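Local coordinates for oxalate--CoA ligase (Arabidopsis thaliana, PDB 5IE3), which is a plant enzyme of the AMP-binding (ANL) family, with a large AMP-binding part joined to a smaller C-terminal domain, at residues Lys195-Leu200 / Met321-Leu326; Ser291-Ile296 / Val429-Pro434; Thr315-Leu320 / Gly367-Lys372. All coordinates share one frame; numbering follows the deposited sequence.

Contact 1. Residues Lys195-Leu200 / Met321-Leu326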
# COMPACT_ATOMS: atom_id res chain seq x y z
N LYS A 195 -0.19 13.65 -4.66
CA LYS A 195 0.66 14.80 -5.03
C LYS A 195 0.30 16.07 -4.27
O LYS A 195 1.18 16.83 -3.81
CB LYS A 195 0.52 15.14 -6.53
CG LYS A 195 1.36 14.34 -7.44
CD LYS A 195 0.95 14.60 -8.89
CE LYS A 195 0.90 16.06 -9.20
NZ LYS A 195 -0.35 16.36 -9.97
N ALA A 196 -1.01 16.34 -4.18
CA ALA A 196 -1.46 17.57 -3.54
C ALA A 196 -1.14 17.61 -2.05
O ALA A 196 -0.60 18.62 -1.55
CB ALA A 196 -2.99 17.77 -3.76
N VAL A 197 -1.52 16.56 -1.33
CA VAL A 197 -1.40 16.67 0.13
C VAL A 197 0.10 16.68 0.55
O VAL A 197 0.46 17.32 1.54
CB VAL A 197 -2.19 15.53 0.85
CG1 VAL A 197 -1.59 14.17 0.56
CG2 VAL A 197 -2.26 15.79 2.39
N TYR A 198 1.00 16.04 -0.21
CA TYR A 198 2.42 16.12 0.18
C TYR A 198 3.21 17.17 -0.64
O TYR A 198 4.45 17.29 -0.50
CB TYR A 198 3.11 14.73 0.06
CG TYR A 198 2.34 13.69 0.86
CD1 TYR A 198 2.16 13.85 2.22
CD2 TYR A 198 1.72 12.62 0.25
CE1 TYR A 198 1.42 12.95 2.95
CE2 TYR A 198 0.99 11.70 0.98
CZ TYR A 198 0.84 11.88 2.33
OH TYR A 198 0.08 10.99 3.06
N LYS A 199 2.51 17.93 -1.48
CA LYS A 199 3.15 18.90 -2.40
C LYS A 199 4.34 18.29 -3.11
O LYS A 199 5.43 18.83 -3.06
CB LYS A 199 3.58 20.18 -1.66
CG LYS A 199 2.40 20.98 -1.10
CD LYS A 199 2.87 22.30 -0.46
CE LYS A 199 1.68 22.98 0.22
NZ LYS A 199 2.12 24.11 1.08
N LEU A 200 4.13 17.11 -3.71
CA LEU A 200 5.18 16.48 -4.52
C LEU A 200 5.44 17.38 -5.74
O LEU A 200 4.48 17.86 -6.39
CB LEU A 200 4.79 15.06 -4.97
CG LEU A 200 4.56 13.99 -3.88
CD1 LEU A 200 4.19 12.66 -4.53
CD2 LEU A 200 5.77 13.83 -2.99
N MET A 321 -7.07 7.68 1.44
CA MET A 321 -8.32 8.29 1.89
C MET A 321 -8.04 9.55 2.70
O MET A 321 -8.59 10.64 2.39
CB MET A 321 -9.12 7.28 2.72
CG MET A 321 -9.73 6.18 1.84
SD MET A 321 -10.62 4.94 2.79
CE MET A 321 -9.21 4.02 3.50
N SER A 322 -7.21 9.42 3.74
CA SER A 322 -6.96 10.61 4.58
C SER A 322 -5.47 10.70 4.90
O SER A 322 -4.75 9.69 4.88
CB SER A 322 -7.79 10.57 5.89
OG SER A 322 -7.31 9.56 6.81
N SER A 323 -5.01 11.90 5.23
CA SER A 323 -3.64 12.03 5.68
C SER A 323 -3.43 13.19 6.63
O SER A 323 -4.08 14.22 6.52
CB SER A 323 -2.70 12.18 4.48
OG SER A 323 -1.31 12.24 4.85
N ASN A 324 -2.48 13.02 7.54
CA ASN A 324 -1.93 14.19 8.20
C ASN A 324 -1.30 15.09 7.15
O ASN A 324 -0.75 14.61 6.16
CB ASN A 324 -0.90 13.79 9.26
CG ASN A 324 -1.55 13.20 10.49
OD1 ASN A 324 -1.94 13.92 11.41
ND2 ASN A 324 -1.71 11.88 10.49
N PRO A 325 -1.37 16.41 7.37
CA PRO A 325 -0.84 17.37 6.39
C PRO A 325 0.66 17.61 6.57
O PRO A 325 1.21 17.19 7.59
CB PRO A 325 -1.63 18.64 6.70
CG PRO A 325 -1.76 18.57 8.23
CD PRO A 325 -1.93 17.09 8.55
N LEU A 326 1.31 18.28 5.72
CA LEU A 326 2.65 18.88 5.85
C LEU A 326 2.68 19.86 7.00
O LEU A 326 1.67 20.47 7.31
CB LEU A 326 3.05 19.58 4.55
CG LEU A 326 3.24 18.68 3.32
CD1 LEU A 326 3.49 19.51 2.08
CD2 LEU A 326 4.37 17.69 3.55
O HOH W 1 -0.38 19.11 3.42
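Tyr198 and Leu326 pass with their CA atoms 6.3 Å apart, where the last turn of helix 184-198 meets the chain that leaves strand 319-323. The helix closes in a Schellman motif, with Lys199 at positive phi. A water links the two backbones: it donates to Val197 O and accepts from Leu326 N. Beside it sits the Leu326 side chain. CG of Leu326 lies 3.6 Å from Val197 O, and CD1 is 3.5 Å from Tyr198 O. Leu326 CD1 also meets the extended chain of Lys199, 3.7 Å from Lys199 CG. The ammonium end of Lys199 goes on to salt bridges with Glu328 and Glu329.

The polar part is a relay of hydroxyls. Tyr198 OH donates to Ser323 OG at 2.6 Å. Ser323 OG, turned away from its own backbone N (chi1 -177°), donates in turn to Asn324 O at 2.8 Å, tilted 23° from the carbonyl plane. Tyr198 OH is also bonded to Arg286 NE. Val197 CG1 covers one face of the tyrosine ring, 3.5 Å above its centre, and probably limits the ring's rotation.

The contact is buried. It packs the C-terminal end of helix 184-198 against the mixed sheet of strands 308-314 and 319-323. Tyr198 also touches Ala311 of strand 308-314 and stacks on Phe284 of the adjoining strand 284-287.

Contact 2. Residues Ser291-Ile296 / Val429-Pro434. With AMP (adenosine monophosphate), chain C.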
# COMPACT_ATOMS: atom_id res chain seq x y z
N SER A 291 -1.87 0.61 11.68
CA SER A 291 -1.69 1.69 12.64
C SER A 291 -0.23 1.96 12.98
O SER A 291 0.51 1.02 13.29
CB SER A 291 -2.48 1.36 13.89
OG SER A 291 -2.42 2.45 14.78
N LEU A 292 0.17 3.24 12.90
CA LEU A 292 1.48 3.72 13.39
C LEU A 292 1.40 4.07 14.86
O LEU A 292 0.81 5.09 15.22
CB LEU A 292 1.93 4.99 12.62
CG LEU A 292 3.37 5.46 12.95
CD1 LEU A 292 4.43 4.42 12.63
CD2 LEU A 292 3.72 6.83 12.34
N ALA A 293 2.00 3.24 15.72
CA ALA A 293 1.98 3.58 17.15
C ALA A 293 2.70 4.91 17.36
O ALA A 293 3.71 5.18 16.70
CB ALA A 293 2.63 2.49 18.00
N PRO A 294 2.18 5.76 18.24
CA PRO A 294 2.85 7.04 18.52
C PRO A 294 4.31 6.88 18.89
O PRO A 294 5.12 7.76 18.53
CB PRO A 294 2.04 7.60 19.68
CG PRO A 294 0.63 7.10 19.36
CD PRO A 294 0.83 5.70 18.85
N VAL A 295 4.66 5.79 19.56
CA VAL A 295 6.08 5.61 19.99
C VAL A 295 6.98 5.35 18.75
O VAL A 295 8.14 5.80 18.70
CB VAL A 295 6.22 4.48 21.06
CG1 VAL A 295 6.02 3.10 20.45
CG2 VAL A 295 7.59 4.57 21.80
N ILE A 296 6.45 4.68 17.74
CA ILE A 296 7.21 4.50 16.50
C ILE A 296 7.35 5.83 15.75
O ILE A 296 8.40 6.13 15.19
CB ILE A 296 6.57 3.44 15.58
CG1 ILE A 296 6.36 2.10 16.33
CG2 ILE A 296 7.40 3.26 14.29
CD1 ILE A 296 7.66 1.46 16.87
N VAL A 429 0.22 0.52 23.15
CA VAL A 429 0.81 0.40 24.49
C VAL A 429 1.92 -0.67 24.57
O VAL A 429 2.98 -0.44 25.14
CB VAL A 429 -0.23 0.10 25.56
CG1 VAL A 429 0.47 -0.40 26.89
CG2 VAL A 429 -1.14 1.32 25.83
N LEU A 430 1.70 -1.84 23.99
CA LEU A 430 2.71 -2.90 24.02
C LEU A 430 4.04 -2.45 23.48
O LEU A 430 5.10 -2.79 24.05
CB LEU A 430 2.25 -4.11 23.22
CG LEU A 430 1.02 -4.81 23.80
CD1 LEU A 430 0.54 -5.91 22.85
CD2 LEU A 430 1.34 -5.36 25.19
N LEU A 431 4.00 -1.68 22.38
CA LEU A 431 5.28 -1.26 21.78
C LEU A 431 6.03 -0.23 22.62
O LEU A 431 7.18 0.09 22.30
CB LEU A 431 5.06 -0.70 20.37
CG LEU A 431 4.55 -1.65 19.30
CD1 LEU A 431 4.44 -0.92 17.95
CD2 LEU A 431 5.43 -2.92 19.20
N THR A 432 5.40 0.32 23.65
CA THR A 432 6.10 1.27 24.53
C THR A 432 6.86 0.57 25.66
O THR A 432 7.55 1.24 26.42
CB THR A 432 5.16 2.31 25.17
OG1 THR A 432 4.29 1.68 26.14
CG2 THR A 432 4.36 3.04 24.11
N HIS A 433 6.69 -0.74 25.80
CA HIS A 433 7.45 -1.49 26.80
C HIS A 433 8.93 -1.54 26.37
O HIS A 433 9.22 -1.80 25.20
CB HIS A 433 6.90 -2.90 26.98
CG HIS A 433 7.55 -3.67 28.10
ND1 HIS A 433 8.84 -4.17 28.02
CD2 HIS A 433 7.09 -4.00 29.33
CE1 HIS A 433 9.14 -4.78 29.15
NE2 HIS A 433 8.09 -4.70 29.96
N PRO A 434 9.85 -1.27 27.32
CA PRO A 434 11.29 -1.19 27.01
C PRO A 434 11.84 -2.37 26.22
O PRO A 434 12.67 -2.18 25.33
CB PRO A 434 11.93 -1.16 28.41
CG PRO A 434 10.91 -0.50 29.26
CD PRO A 434 9.57 -0.99 28.74
P AMP C . -6.16 -3.46 2.27
O1P AMP C . -7.06 -2.60 1.40
O2P AMP C . -6.64 -4.87 2.47
O3P AMP C . -4.69 -3.36 1.96
O5' AMP C . -6.32 -2.89 3.76
C5' AMP C . -7.05 -1.69 4.04
C4' AMP C . -7.30 -1.57 5.54
O4' AMP C . -6.06 -1.28 6.23
C3' AMP C . -8.19 -0.43 5.96
O3' AMP C . -9.57 -0.69 5.71
C2' AMP C . -7.85 -0.27 7.43
O2' AMP C . -8.51 -1.28 8.19
C1' AMP C . -6.35 -0.59 7.42
N9 AMP C . -5.52 0.63 7.44
C8 AMP C . -5.03 1.30 6.39
N7 AMP C . -4.29 2.38 6.80
C5 AMP C . -4.30 2.35 8.16
C6 AMP C . -3.73 3.16 9.26
N6 AMP C . -2.96 4.23 8.96
N1 AMP C . -4.01 2.79 10.53
C2 AMP C . -4.76 1.71 10.82
N3 AMP C . -5.32 0.93 9.87
C4 AMP C . -5.11 1.20 8.57
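Leu431 is the main bump of this contact, and Ala293, Val295 and Ile296 form the hollow that takes it. Its CD1 methyl reaches in between two carbons: it lies 3.9 Å from Ala293 CB and 3.9 Å from Ile296 CG1. Gln265 of helix 261-273 also touches Leu431. Higher up the same side chain, Leu431 CB rests on Val295 CG1 at 3.9 Å. That methyl also meets the backbone, 3.7 Å from Leu431 O.

Val295 is the bump in the other direction. It fits between Leu431 and Thr432, with its CB 3.9 Å from Thr432 CG2. Thr432 offers its methyl because its hydroxyl is turned back toward its own chain (chi1 69°). There OG1 donates to Val429 O at 2.7 Å, in the carbonyl plane and on a lone pair. Thr432 N donates to the same oxygen, so two bonds grip Val429 O. His433 N to Leu430 O closes the type I turn that follows. No hydrogen bond joins the two segments.

At the far end of 291-296 lies the adenine, with Ser291 N 3.2 Å from AMP C2. Segment 291-296 belongs to the large AMP-binding part and 429-434 to the C-terminal domain. The contact is thus a small, apolar patch of the interdomain interface. Such light packing is consistent with ANL enzymes, whose C-terminal domain can swing between orientations.

Contact 3. Residues Thr315-Leu320 / Gly367-Lys372. With OXD (oxalic acid), chain D; AMP (adenosine monophosphate), chain C.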
# COMPACT_ATOMS: atom_id res chain seq x y z
N THR A 315 -7.50 -0.56 -0.73
CA THR A 315 -7.54 -0.94 -2.13
C THR A 315 -8.76 -0.29 -2.82
O THR A 315 -8.62 0.26 -3.91
CB THR A 315 -7.59 -2.47 -2.29
OG1 THR A 315 -6.47 -3.06 -1.59
CG2 THR A 315 -7.51 -2.84 -3.77
N GLU A 316 -9.93 -0.34 -2.18
CA GLU A 316 -11.15 0.19 -2.80
C GLU A 316 -11.15 1.70 -3.05
O GLU A 316 -11.95 2.20 -3.84
CB GLU A 316 -12.39 -0.18 -1.95
CG GLU A 316 -12.70 -1.69 -1.94
CD GLU A 316 -12.05 -2.42 -0.74
OE1 GLU A 316 -10.94 -2.02 -0.33
OE2 GLU A 316 -12.65 -3.40 -0.25
N ALA A 317 -10.27 2.42 -2.36
CA ALA A 317 -10.14 3.87 -2.53
C ALA A 317 -8.97 4.25 -3.45
O ALA A 317 -8.55 5.43 -3.51
CB ALA A 317 -9.95 4.53 -1.15
N THR A 318 -8.44 3.24 -4.14
CA THR A 318 -7.23 3.40 -4.93
C THR A 318 -6.14 4.02 -4.02
O THR A 318 -5.54 5.05 -4.34
CB THR A 318 -7.52 4.25 -6.22
OG1 THR A 318 -8.69 3.71 -6.86
CG2 THR A 318 -6.34 4.20 -7.21
N HIS A 319 -5.97 3.40 -2.85
CA HIS A 319 -5.02 3.83 -1.81
C HIS A 319 -5.62 5.02 -1.01
O HIS A 319 -6.59 4.81 -0.26
CB HIS A 319 -3.62 4.13 -2.42
CG HIS A 319 -2.54 4.34 -1.40
ND1 HIS A 319 -2.29 3.45 -0.36
CD2 HIS A 319 -1.66 5.36 -1.23
CE1 HIS A 319 -1.32 3.93 0.40
NE2 HIS A 319 -0.93 5.09 -0.10
N LEU A 320 -5.09 6.24 -1.16
CA LEU A 320 -5.26 7.30 -0.15
C LEU A 320 -6.73 7.69 0.15
O LEU A 320 -7.52 7.99 -0.78
CB LEU A 320 -4.52 8.59 -0.60
CG LEU A 320 -4.65 9.78 0.36
CD1 LEU A 320 -3.96 9.47 1.70
CD2 LEU A 320 -4.09 11.05 -0.30
N GLY A 367 -15.93 9.48 -3.64
CA GLY A 367 -15.11 10.29 -4.54
C GLY A 367 -14.65 9.56 -5.79
O GLY A 367 -14.87 8.36 -5.94
N PRO A 368 -14.01 10.29 -6.71
CA PRO A 368 -13.62 9.74 -8.02
C PRO A 368 -12.45 8.72 -7.91
O PRO A 368 -12.18 8.00 -8.86
CB PRO A 368 -13.21 10.98 -8.82
CG PRO A 368 -12.76 11.99 -7.79
CD PRO A 368 -13.69 11.72 -6.58
N ASN A 369 -11.84 8.62 -6.73
CA ASN A 369 -10.83 7.59 -6.46
C ASN A 369 -11.42 6.23 -6.07
O ASN A 369 -10.71 5.22 -6.02
CB ASN A 369 -9.91 8.09 -5.33
CG ASN A 369 -10.69 8.38 -4.05
OD1 ASN A 369 -11.56 9.28 -4.02
ND2 ASN A 369 -10.42 7.63 -3.01
N VAL A 370 -12.72 6.20 -5.77
CA VAL A 370 -13.31 4.98 -5.24
C VAL A 370 -13.77 4.05 -6.37
O VAL A 370 -14.36 4.51 -7.37
CB VAL A 370 -14.52 5.32 -4.31
CG1 VAL A 370 -15.13 4.08 -3.74
CG2 VAL A 370 -14.06 6.28 -3.20
N THR A 371 -13.49 2.75 -6.21
CA THR A 371 -13.95 1.76 -7.18
C THR A 371 -15.47 1.93 -7.42
O THR A 371 -16.19 2.33 -6.52
CB THR A 371 -13.67 0.30 -6.71
OG1 THR A 371 -14.02 -0.62 -7.74
CG2 THR A 371 -14.44 -0.07 -5.44
N LYS A 372 -15.92 1.63 -8.63
CA LYS A 372 -17.34 1.60 -8.94
C LYS A 372 -18.06 0.42 -8.31
O LYS A 372 -19.29 0.43 -8.12
CB LYS A 372 -17.54 1.58 -10.45
CG LYS A 372 -17.15 2.90 -11.10
CD LYS A 372 -17.95 4.05 -10.48
CE LYS A 372 -17.81 5.33 -11.26
NZ LYS A 372 -18.74 6.39 -10.74
C1 OXD D . -3.63 -0.49 1.90
C2 OXD D . -3.12 0.84 1.51
O3 OXD D . -4.35 -1.08 1.04
O4 OXD D . -3.77 1.31 0.54
O5 OXD D . -3.31 -0.92 3.04
O6 OXD D . -2.14 1.39 2.11
P AMP C . -6.16 -3.46 2.27
O1P AMP C . -7.06 -2.60 1.40
O2P AMP C . -6.64 -4.87 2.47
O3P AMP C . -4.69 -3.36 1.96
O5' AMP C . -6.32 -2.89 3.76
C5' AMP C . -7.05 -1.69 4.04
C4' AMP C . -7.30 -1.57 5.54
O4' AMP C . -6.06 -1.28 6.23
C3' AMP C . -8.19 -0.43 5.96
O3' AMP C . -9.57 -0.69 5.71
C2' AMP C . -7.85 -0.27 7.43
O2' AMP C . -8.51 -1.28 8.19
C1' AMP C . -6.35 -0.59 7.42
N9 AMP C . -5.52 0.63 7.44
C8 AMP C . -5.03 1.30 6.39
N7 AMP C . -4.29 2.38 6.80
C5 AMP C . -4.30 2.35 8.16
C6 AMP C . -3.73 3.16 9.26
N6 AMP C . -2.96 4.23 8.96
N1 AMP C . -4.01 2.79 10.53
C2 AMP C . -4.76 1.71 10.82
N3 AMP C . -5.32 0.93 9.87
C4 AMP C . -5.11 1.20 8.57
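Three hydrogen bonds join Glu316, Ala317 and Thr318 to Asn369 and Thr371. One is between backbones: Thr371 N donates to Glu316 O at 2.9 Å, almost straight (170°) and nearly along the C=O axis. The second comes from an amide. Asn369 ND2 donates to Ala317 O at 2.9 Å. CG of Asn369 sits between its backbone N and carbonyl carbon (chi1 59°), which brings the amide to Ala317 O. The oxygen lies in the Asn369 amide plane, while the donor stands 25° off the Ala317 carbonyl plane. ND2 is also bonded to Gln343 OE1, and the two partners together probably fix the rotation of the amide. The third bond runs back the other way: Thr318 OG1 donates to Asn369 O at 2.7 Å, in the carbonyl plane. Asn369 therefore both gives and accepts, and the type I turn Gly367-Val370 presents it.

Weaker contacts fill in around these bonds. Val370 CA makes a CA-H...O contact of 3.4 Å with Glu316 O, beside the Thr371 bond. Thr371 CG2 packs on Glu316 CB at 4.0 Å, while its hydroxyl bonds to Pro181 O. The carboxylate of Glu316 turns away to Tyr374.

Ligands are bound on the other side of 315-320. Thr315 N donates to AMP O1P at 3.0 Å. His319 ND1 donates to O4 of oxalic acid at 2.8 Å, with the acceptor at the ring edge. His319 NE2 is bonded to Arg286 NH1, a second-shell residue that probably helps set the ring.

Thr315 and Glu316 close the Tyr-Ala-Met-Thr-Glu sequence that starts at Tyr312. This matches the Thr-Glu motif of ANL enzymes, a nucleotide phosphate site, here braced from behind by the 367-372 loop.

How the contacts relate
Contacts 1 and 3 share strand 319-323 and touch: Val197 CG1 packs on Leu320 CD2 at 4.1 Å, and their centres are about 16 Å apart. Arg286 joins them, since it bonds both Tyr198 OH and His319 NE2. Contact 2 stands apart, its centre about 24 Å from that of contact 1 and about 29 Å from that of contact 3. AMP spans the gap: its adenine lies against 291-296 and its phosphate is bonded to 315-320. Glu310 gives another tie. It bonds AMP, Leu292 of contact 2 and Asn324 of contact 1. Lys500 bonds both AMP and oxalic acid.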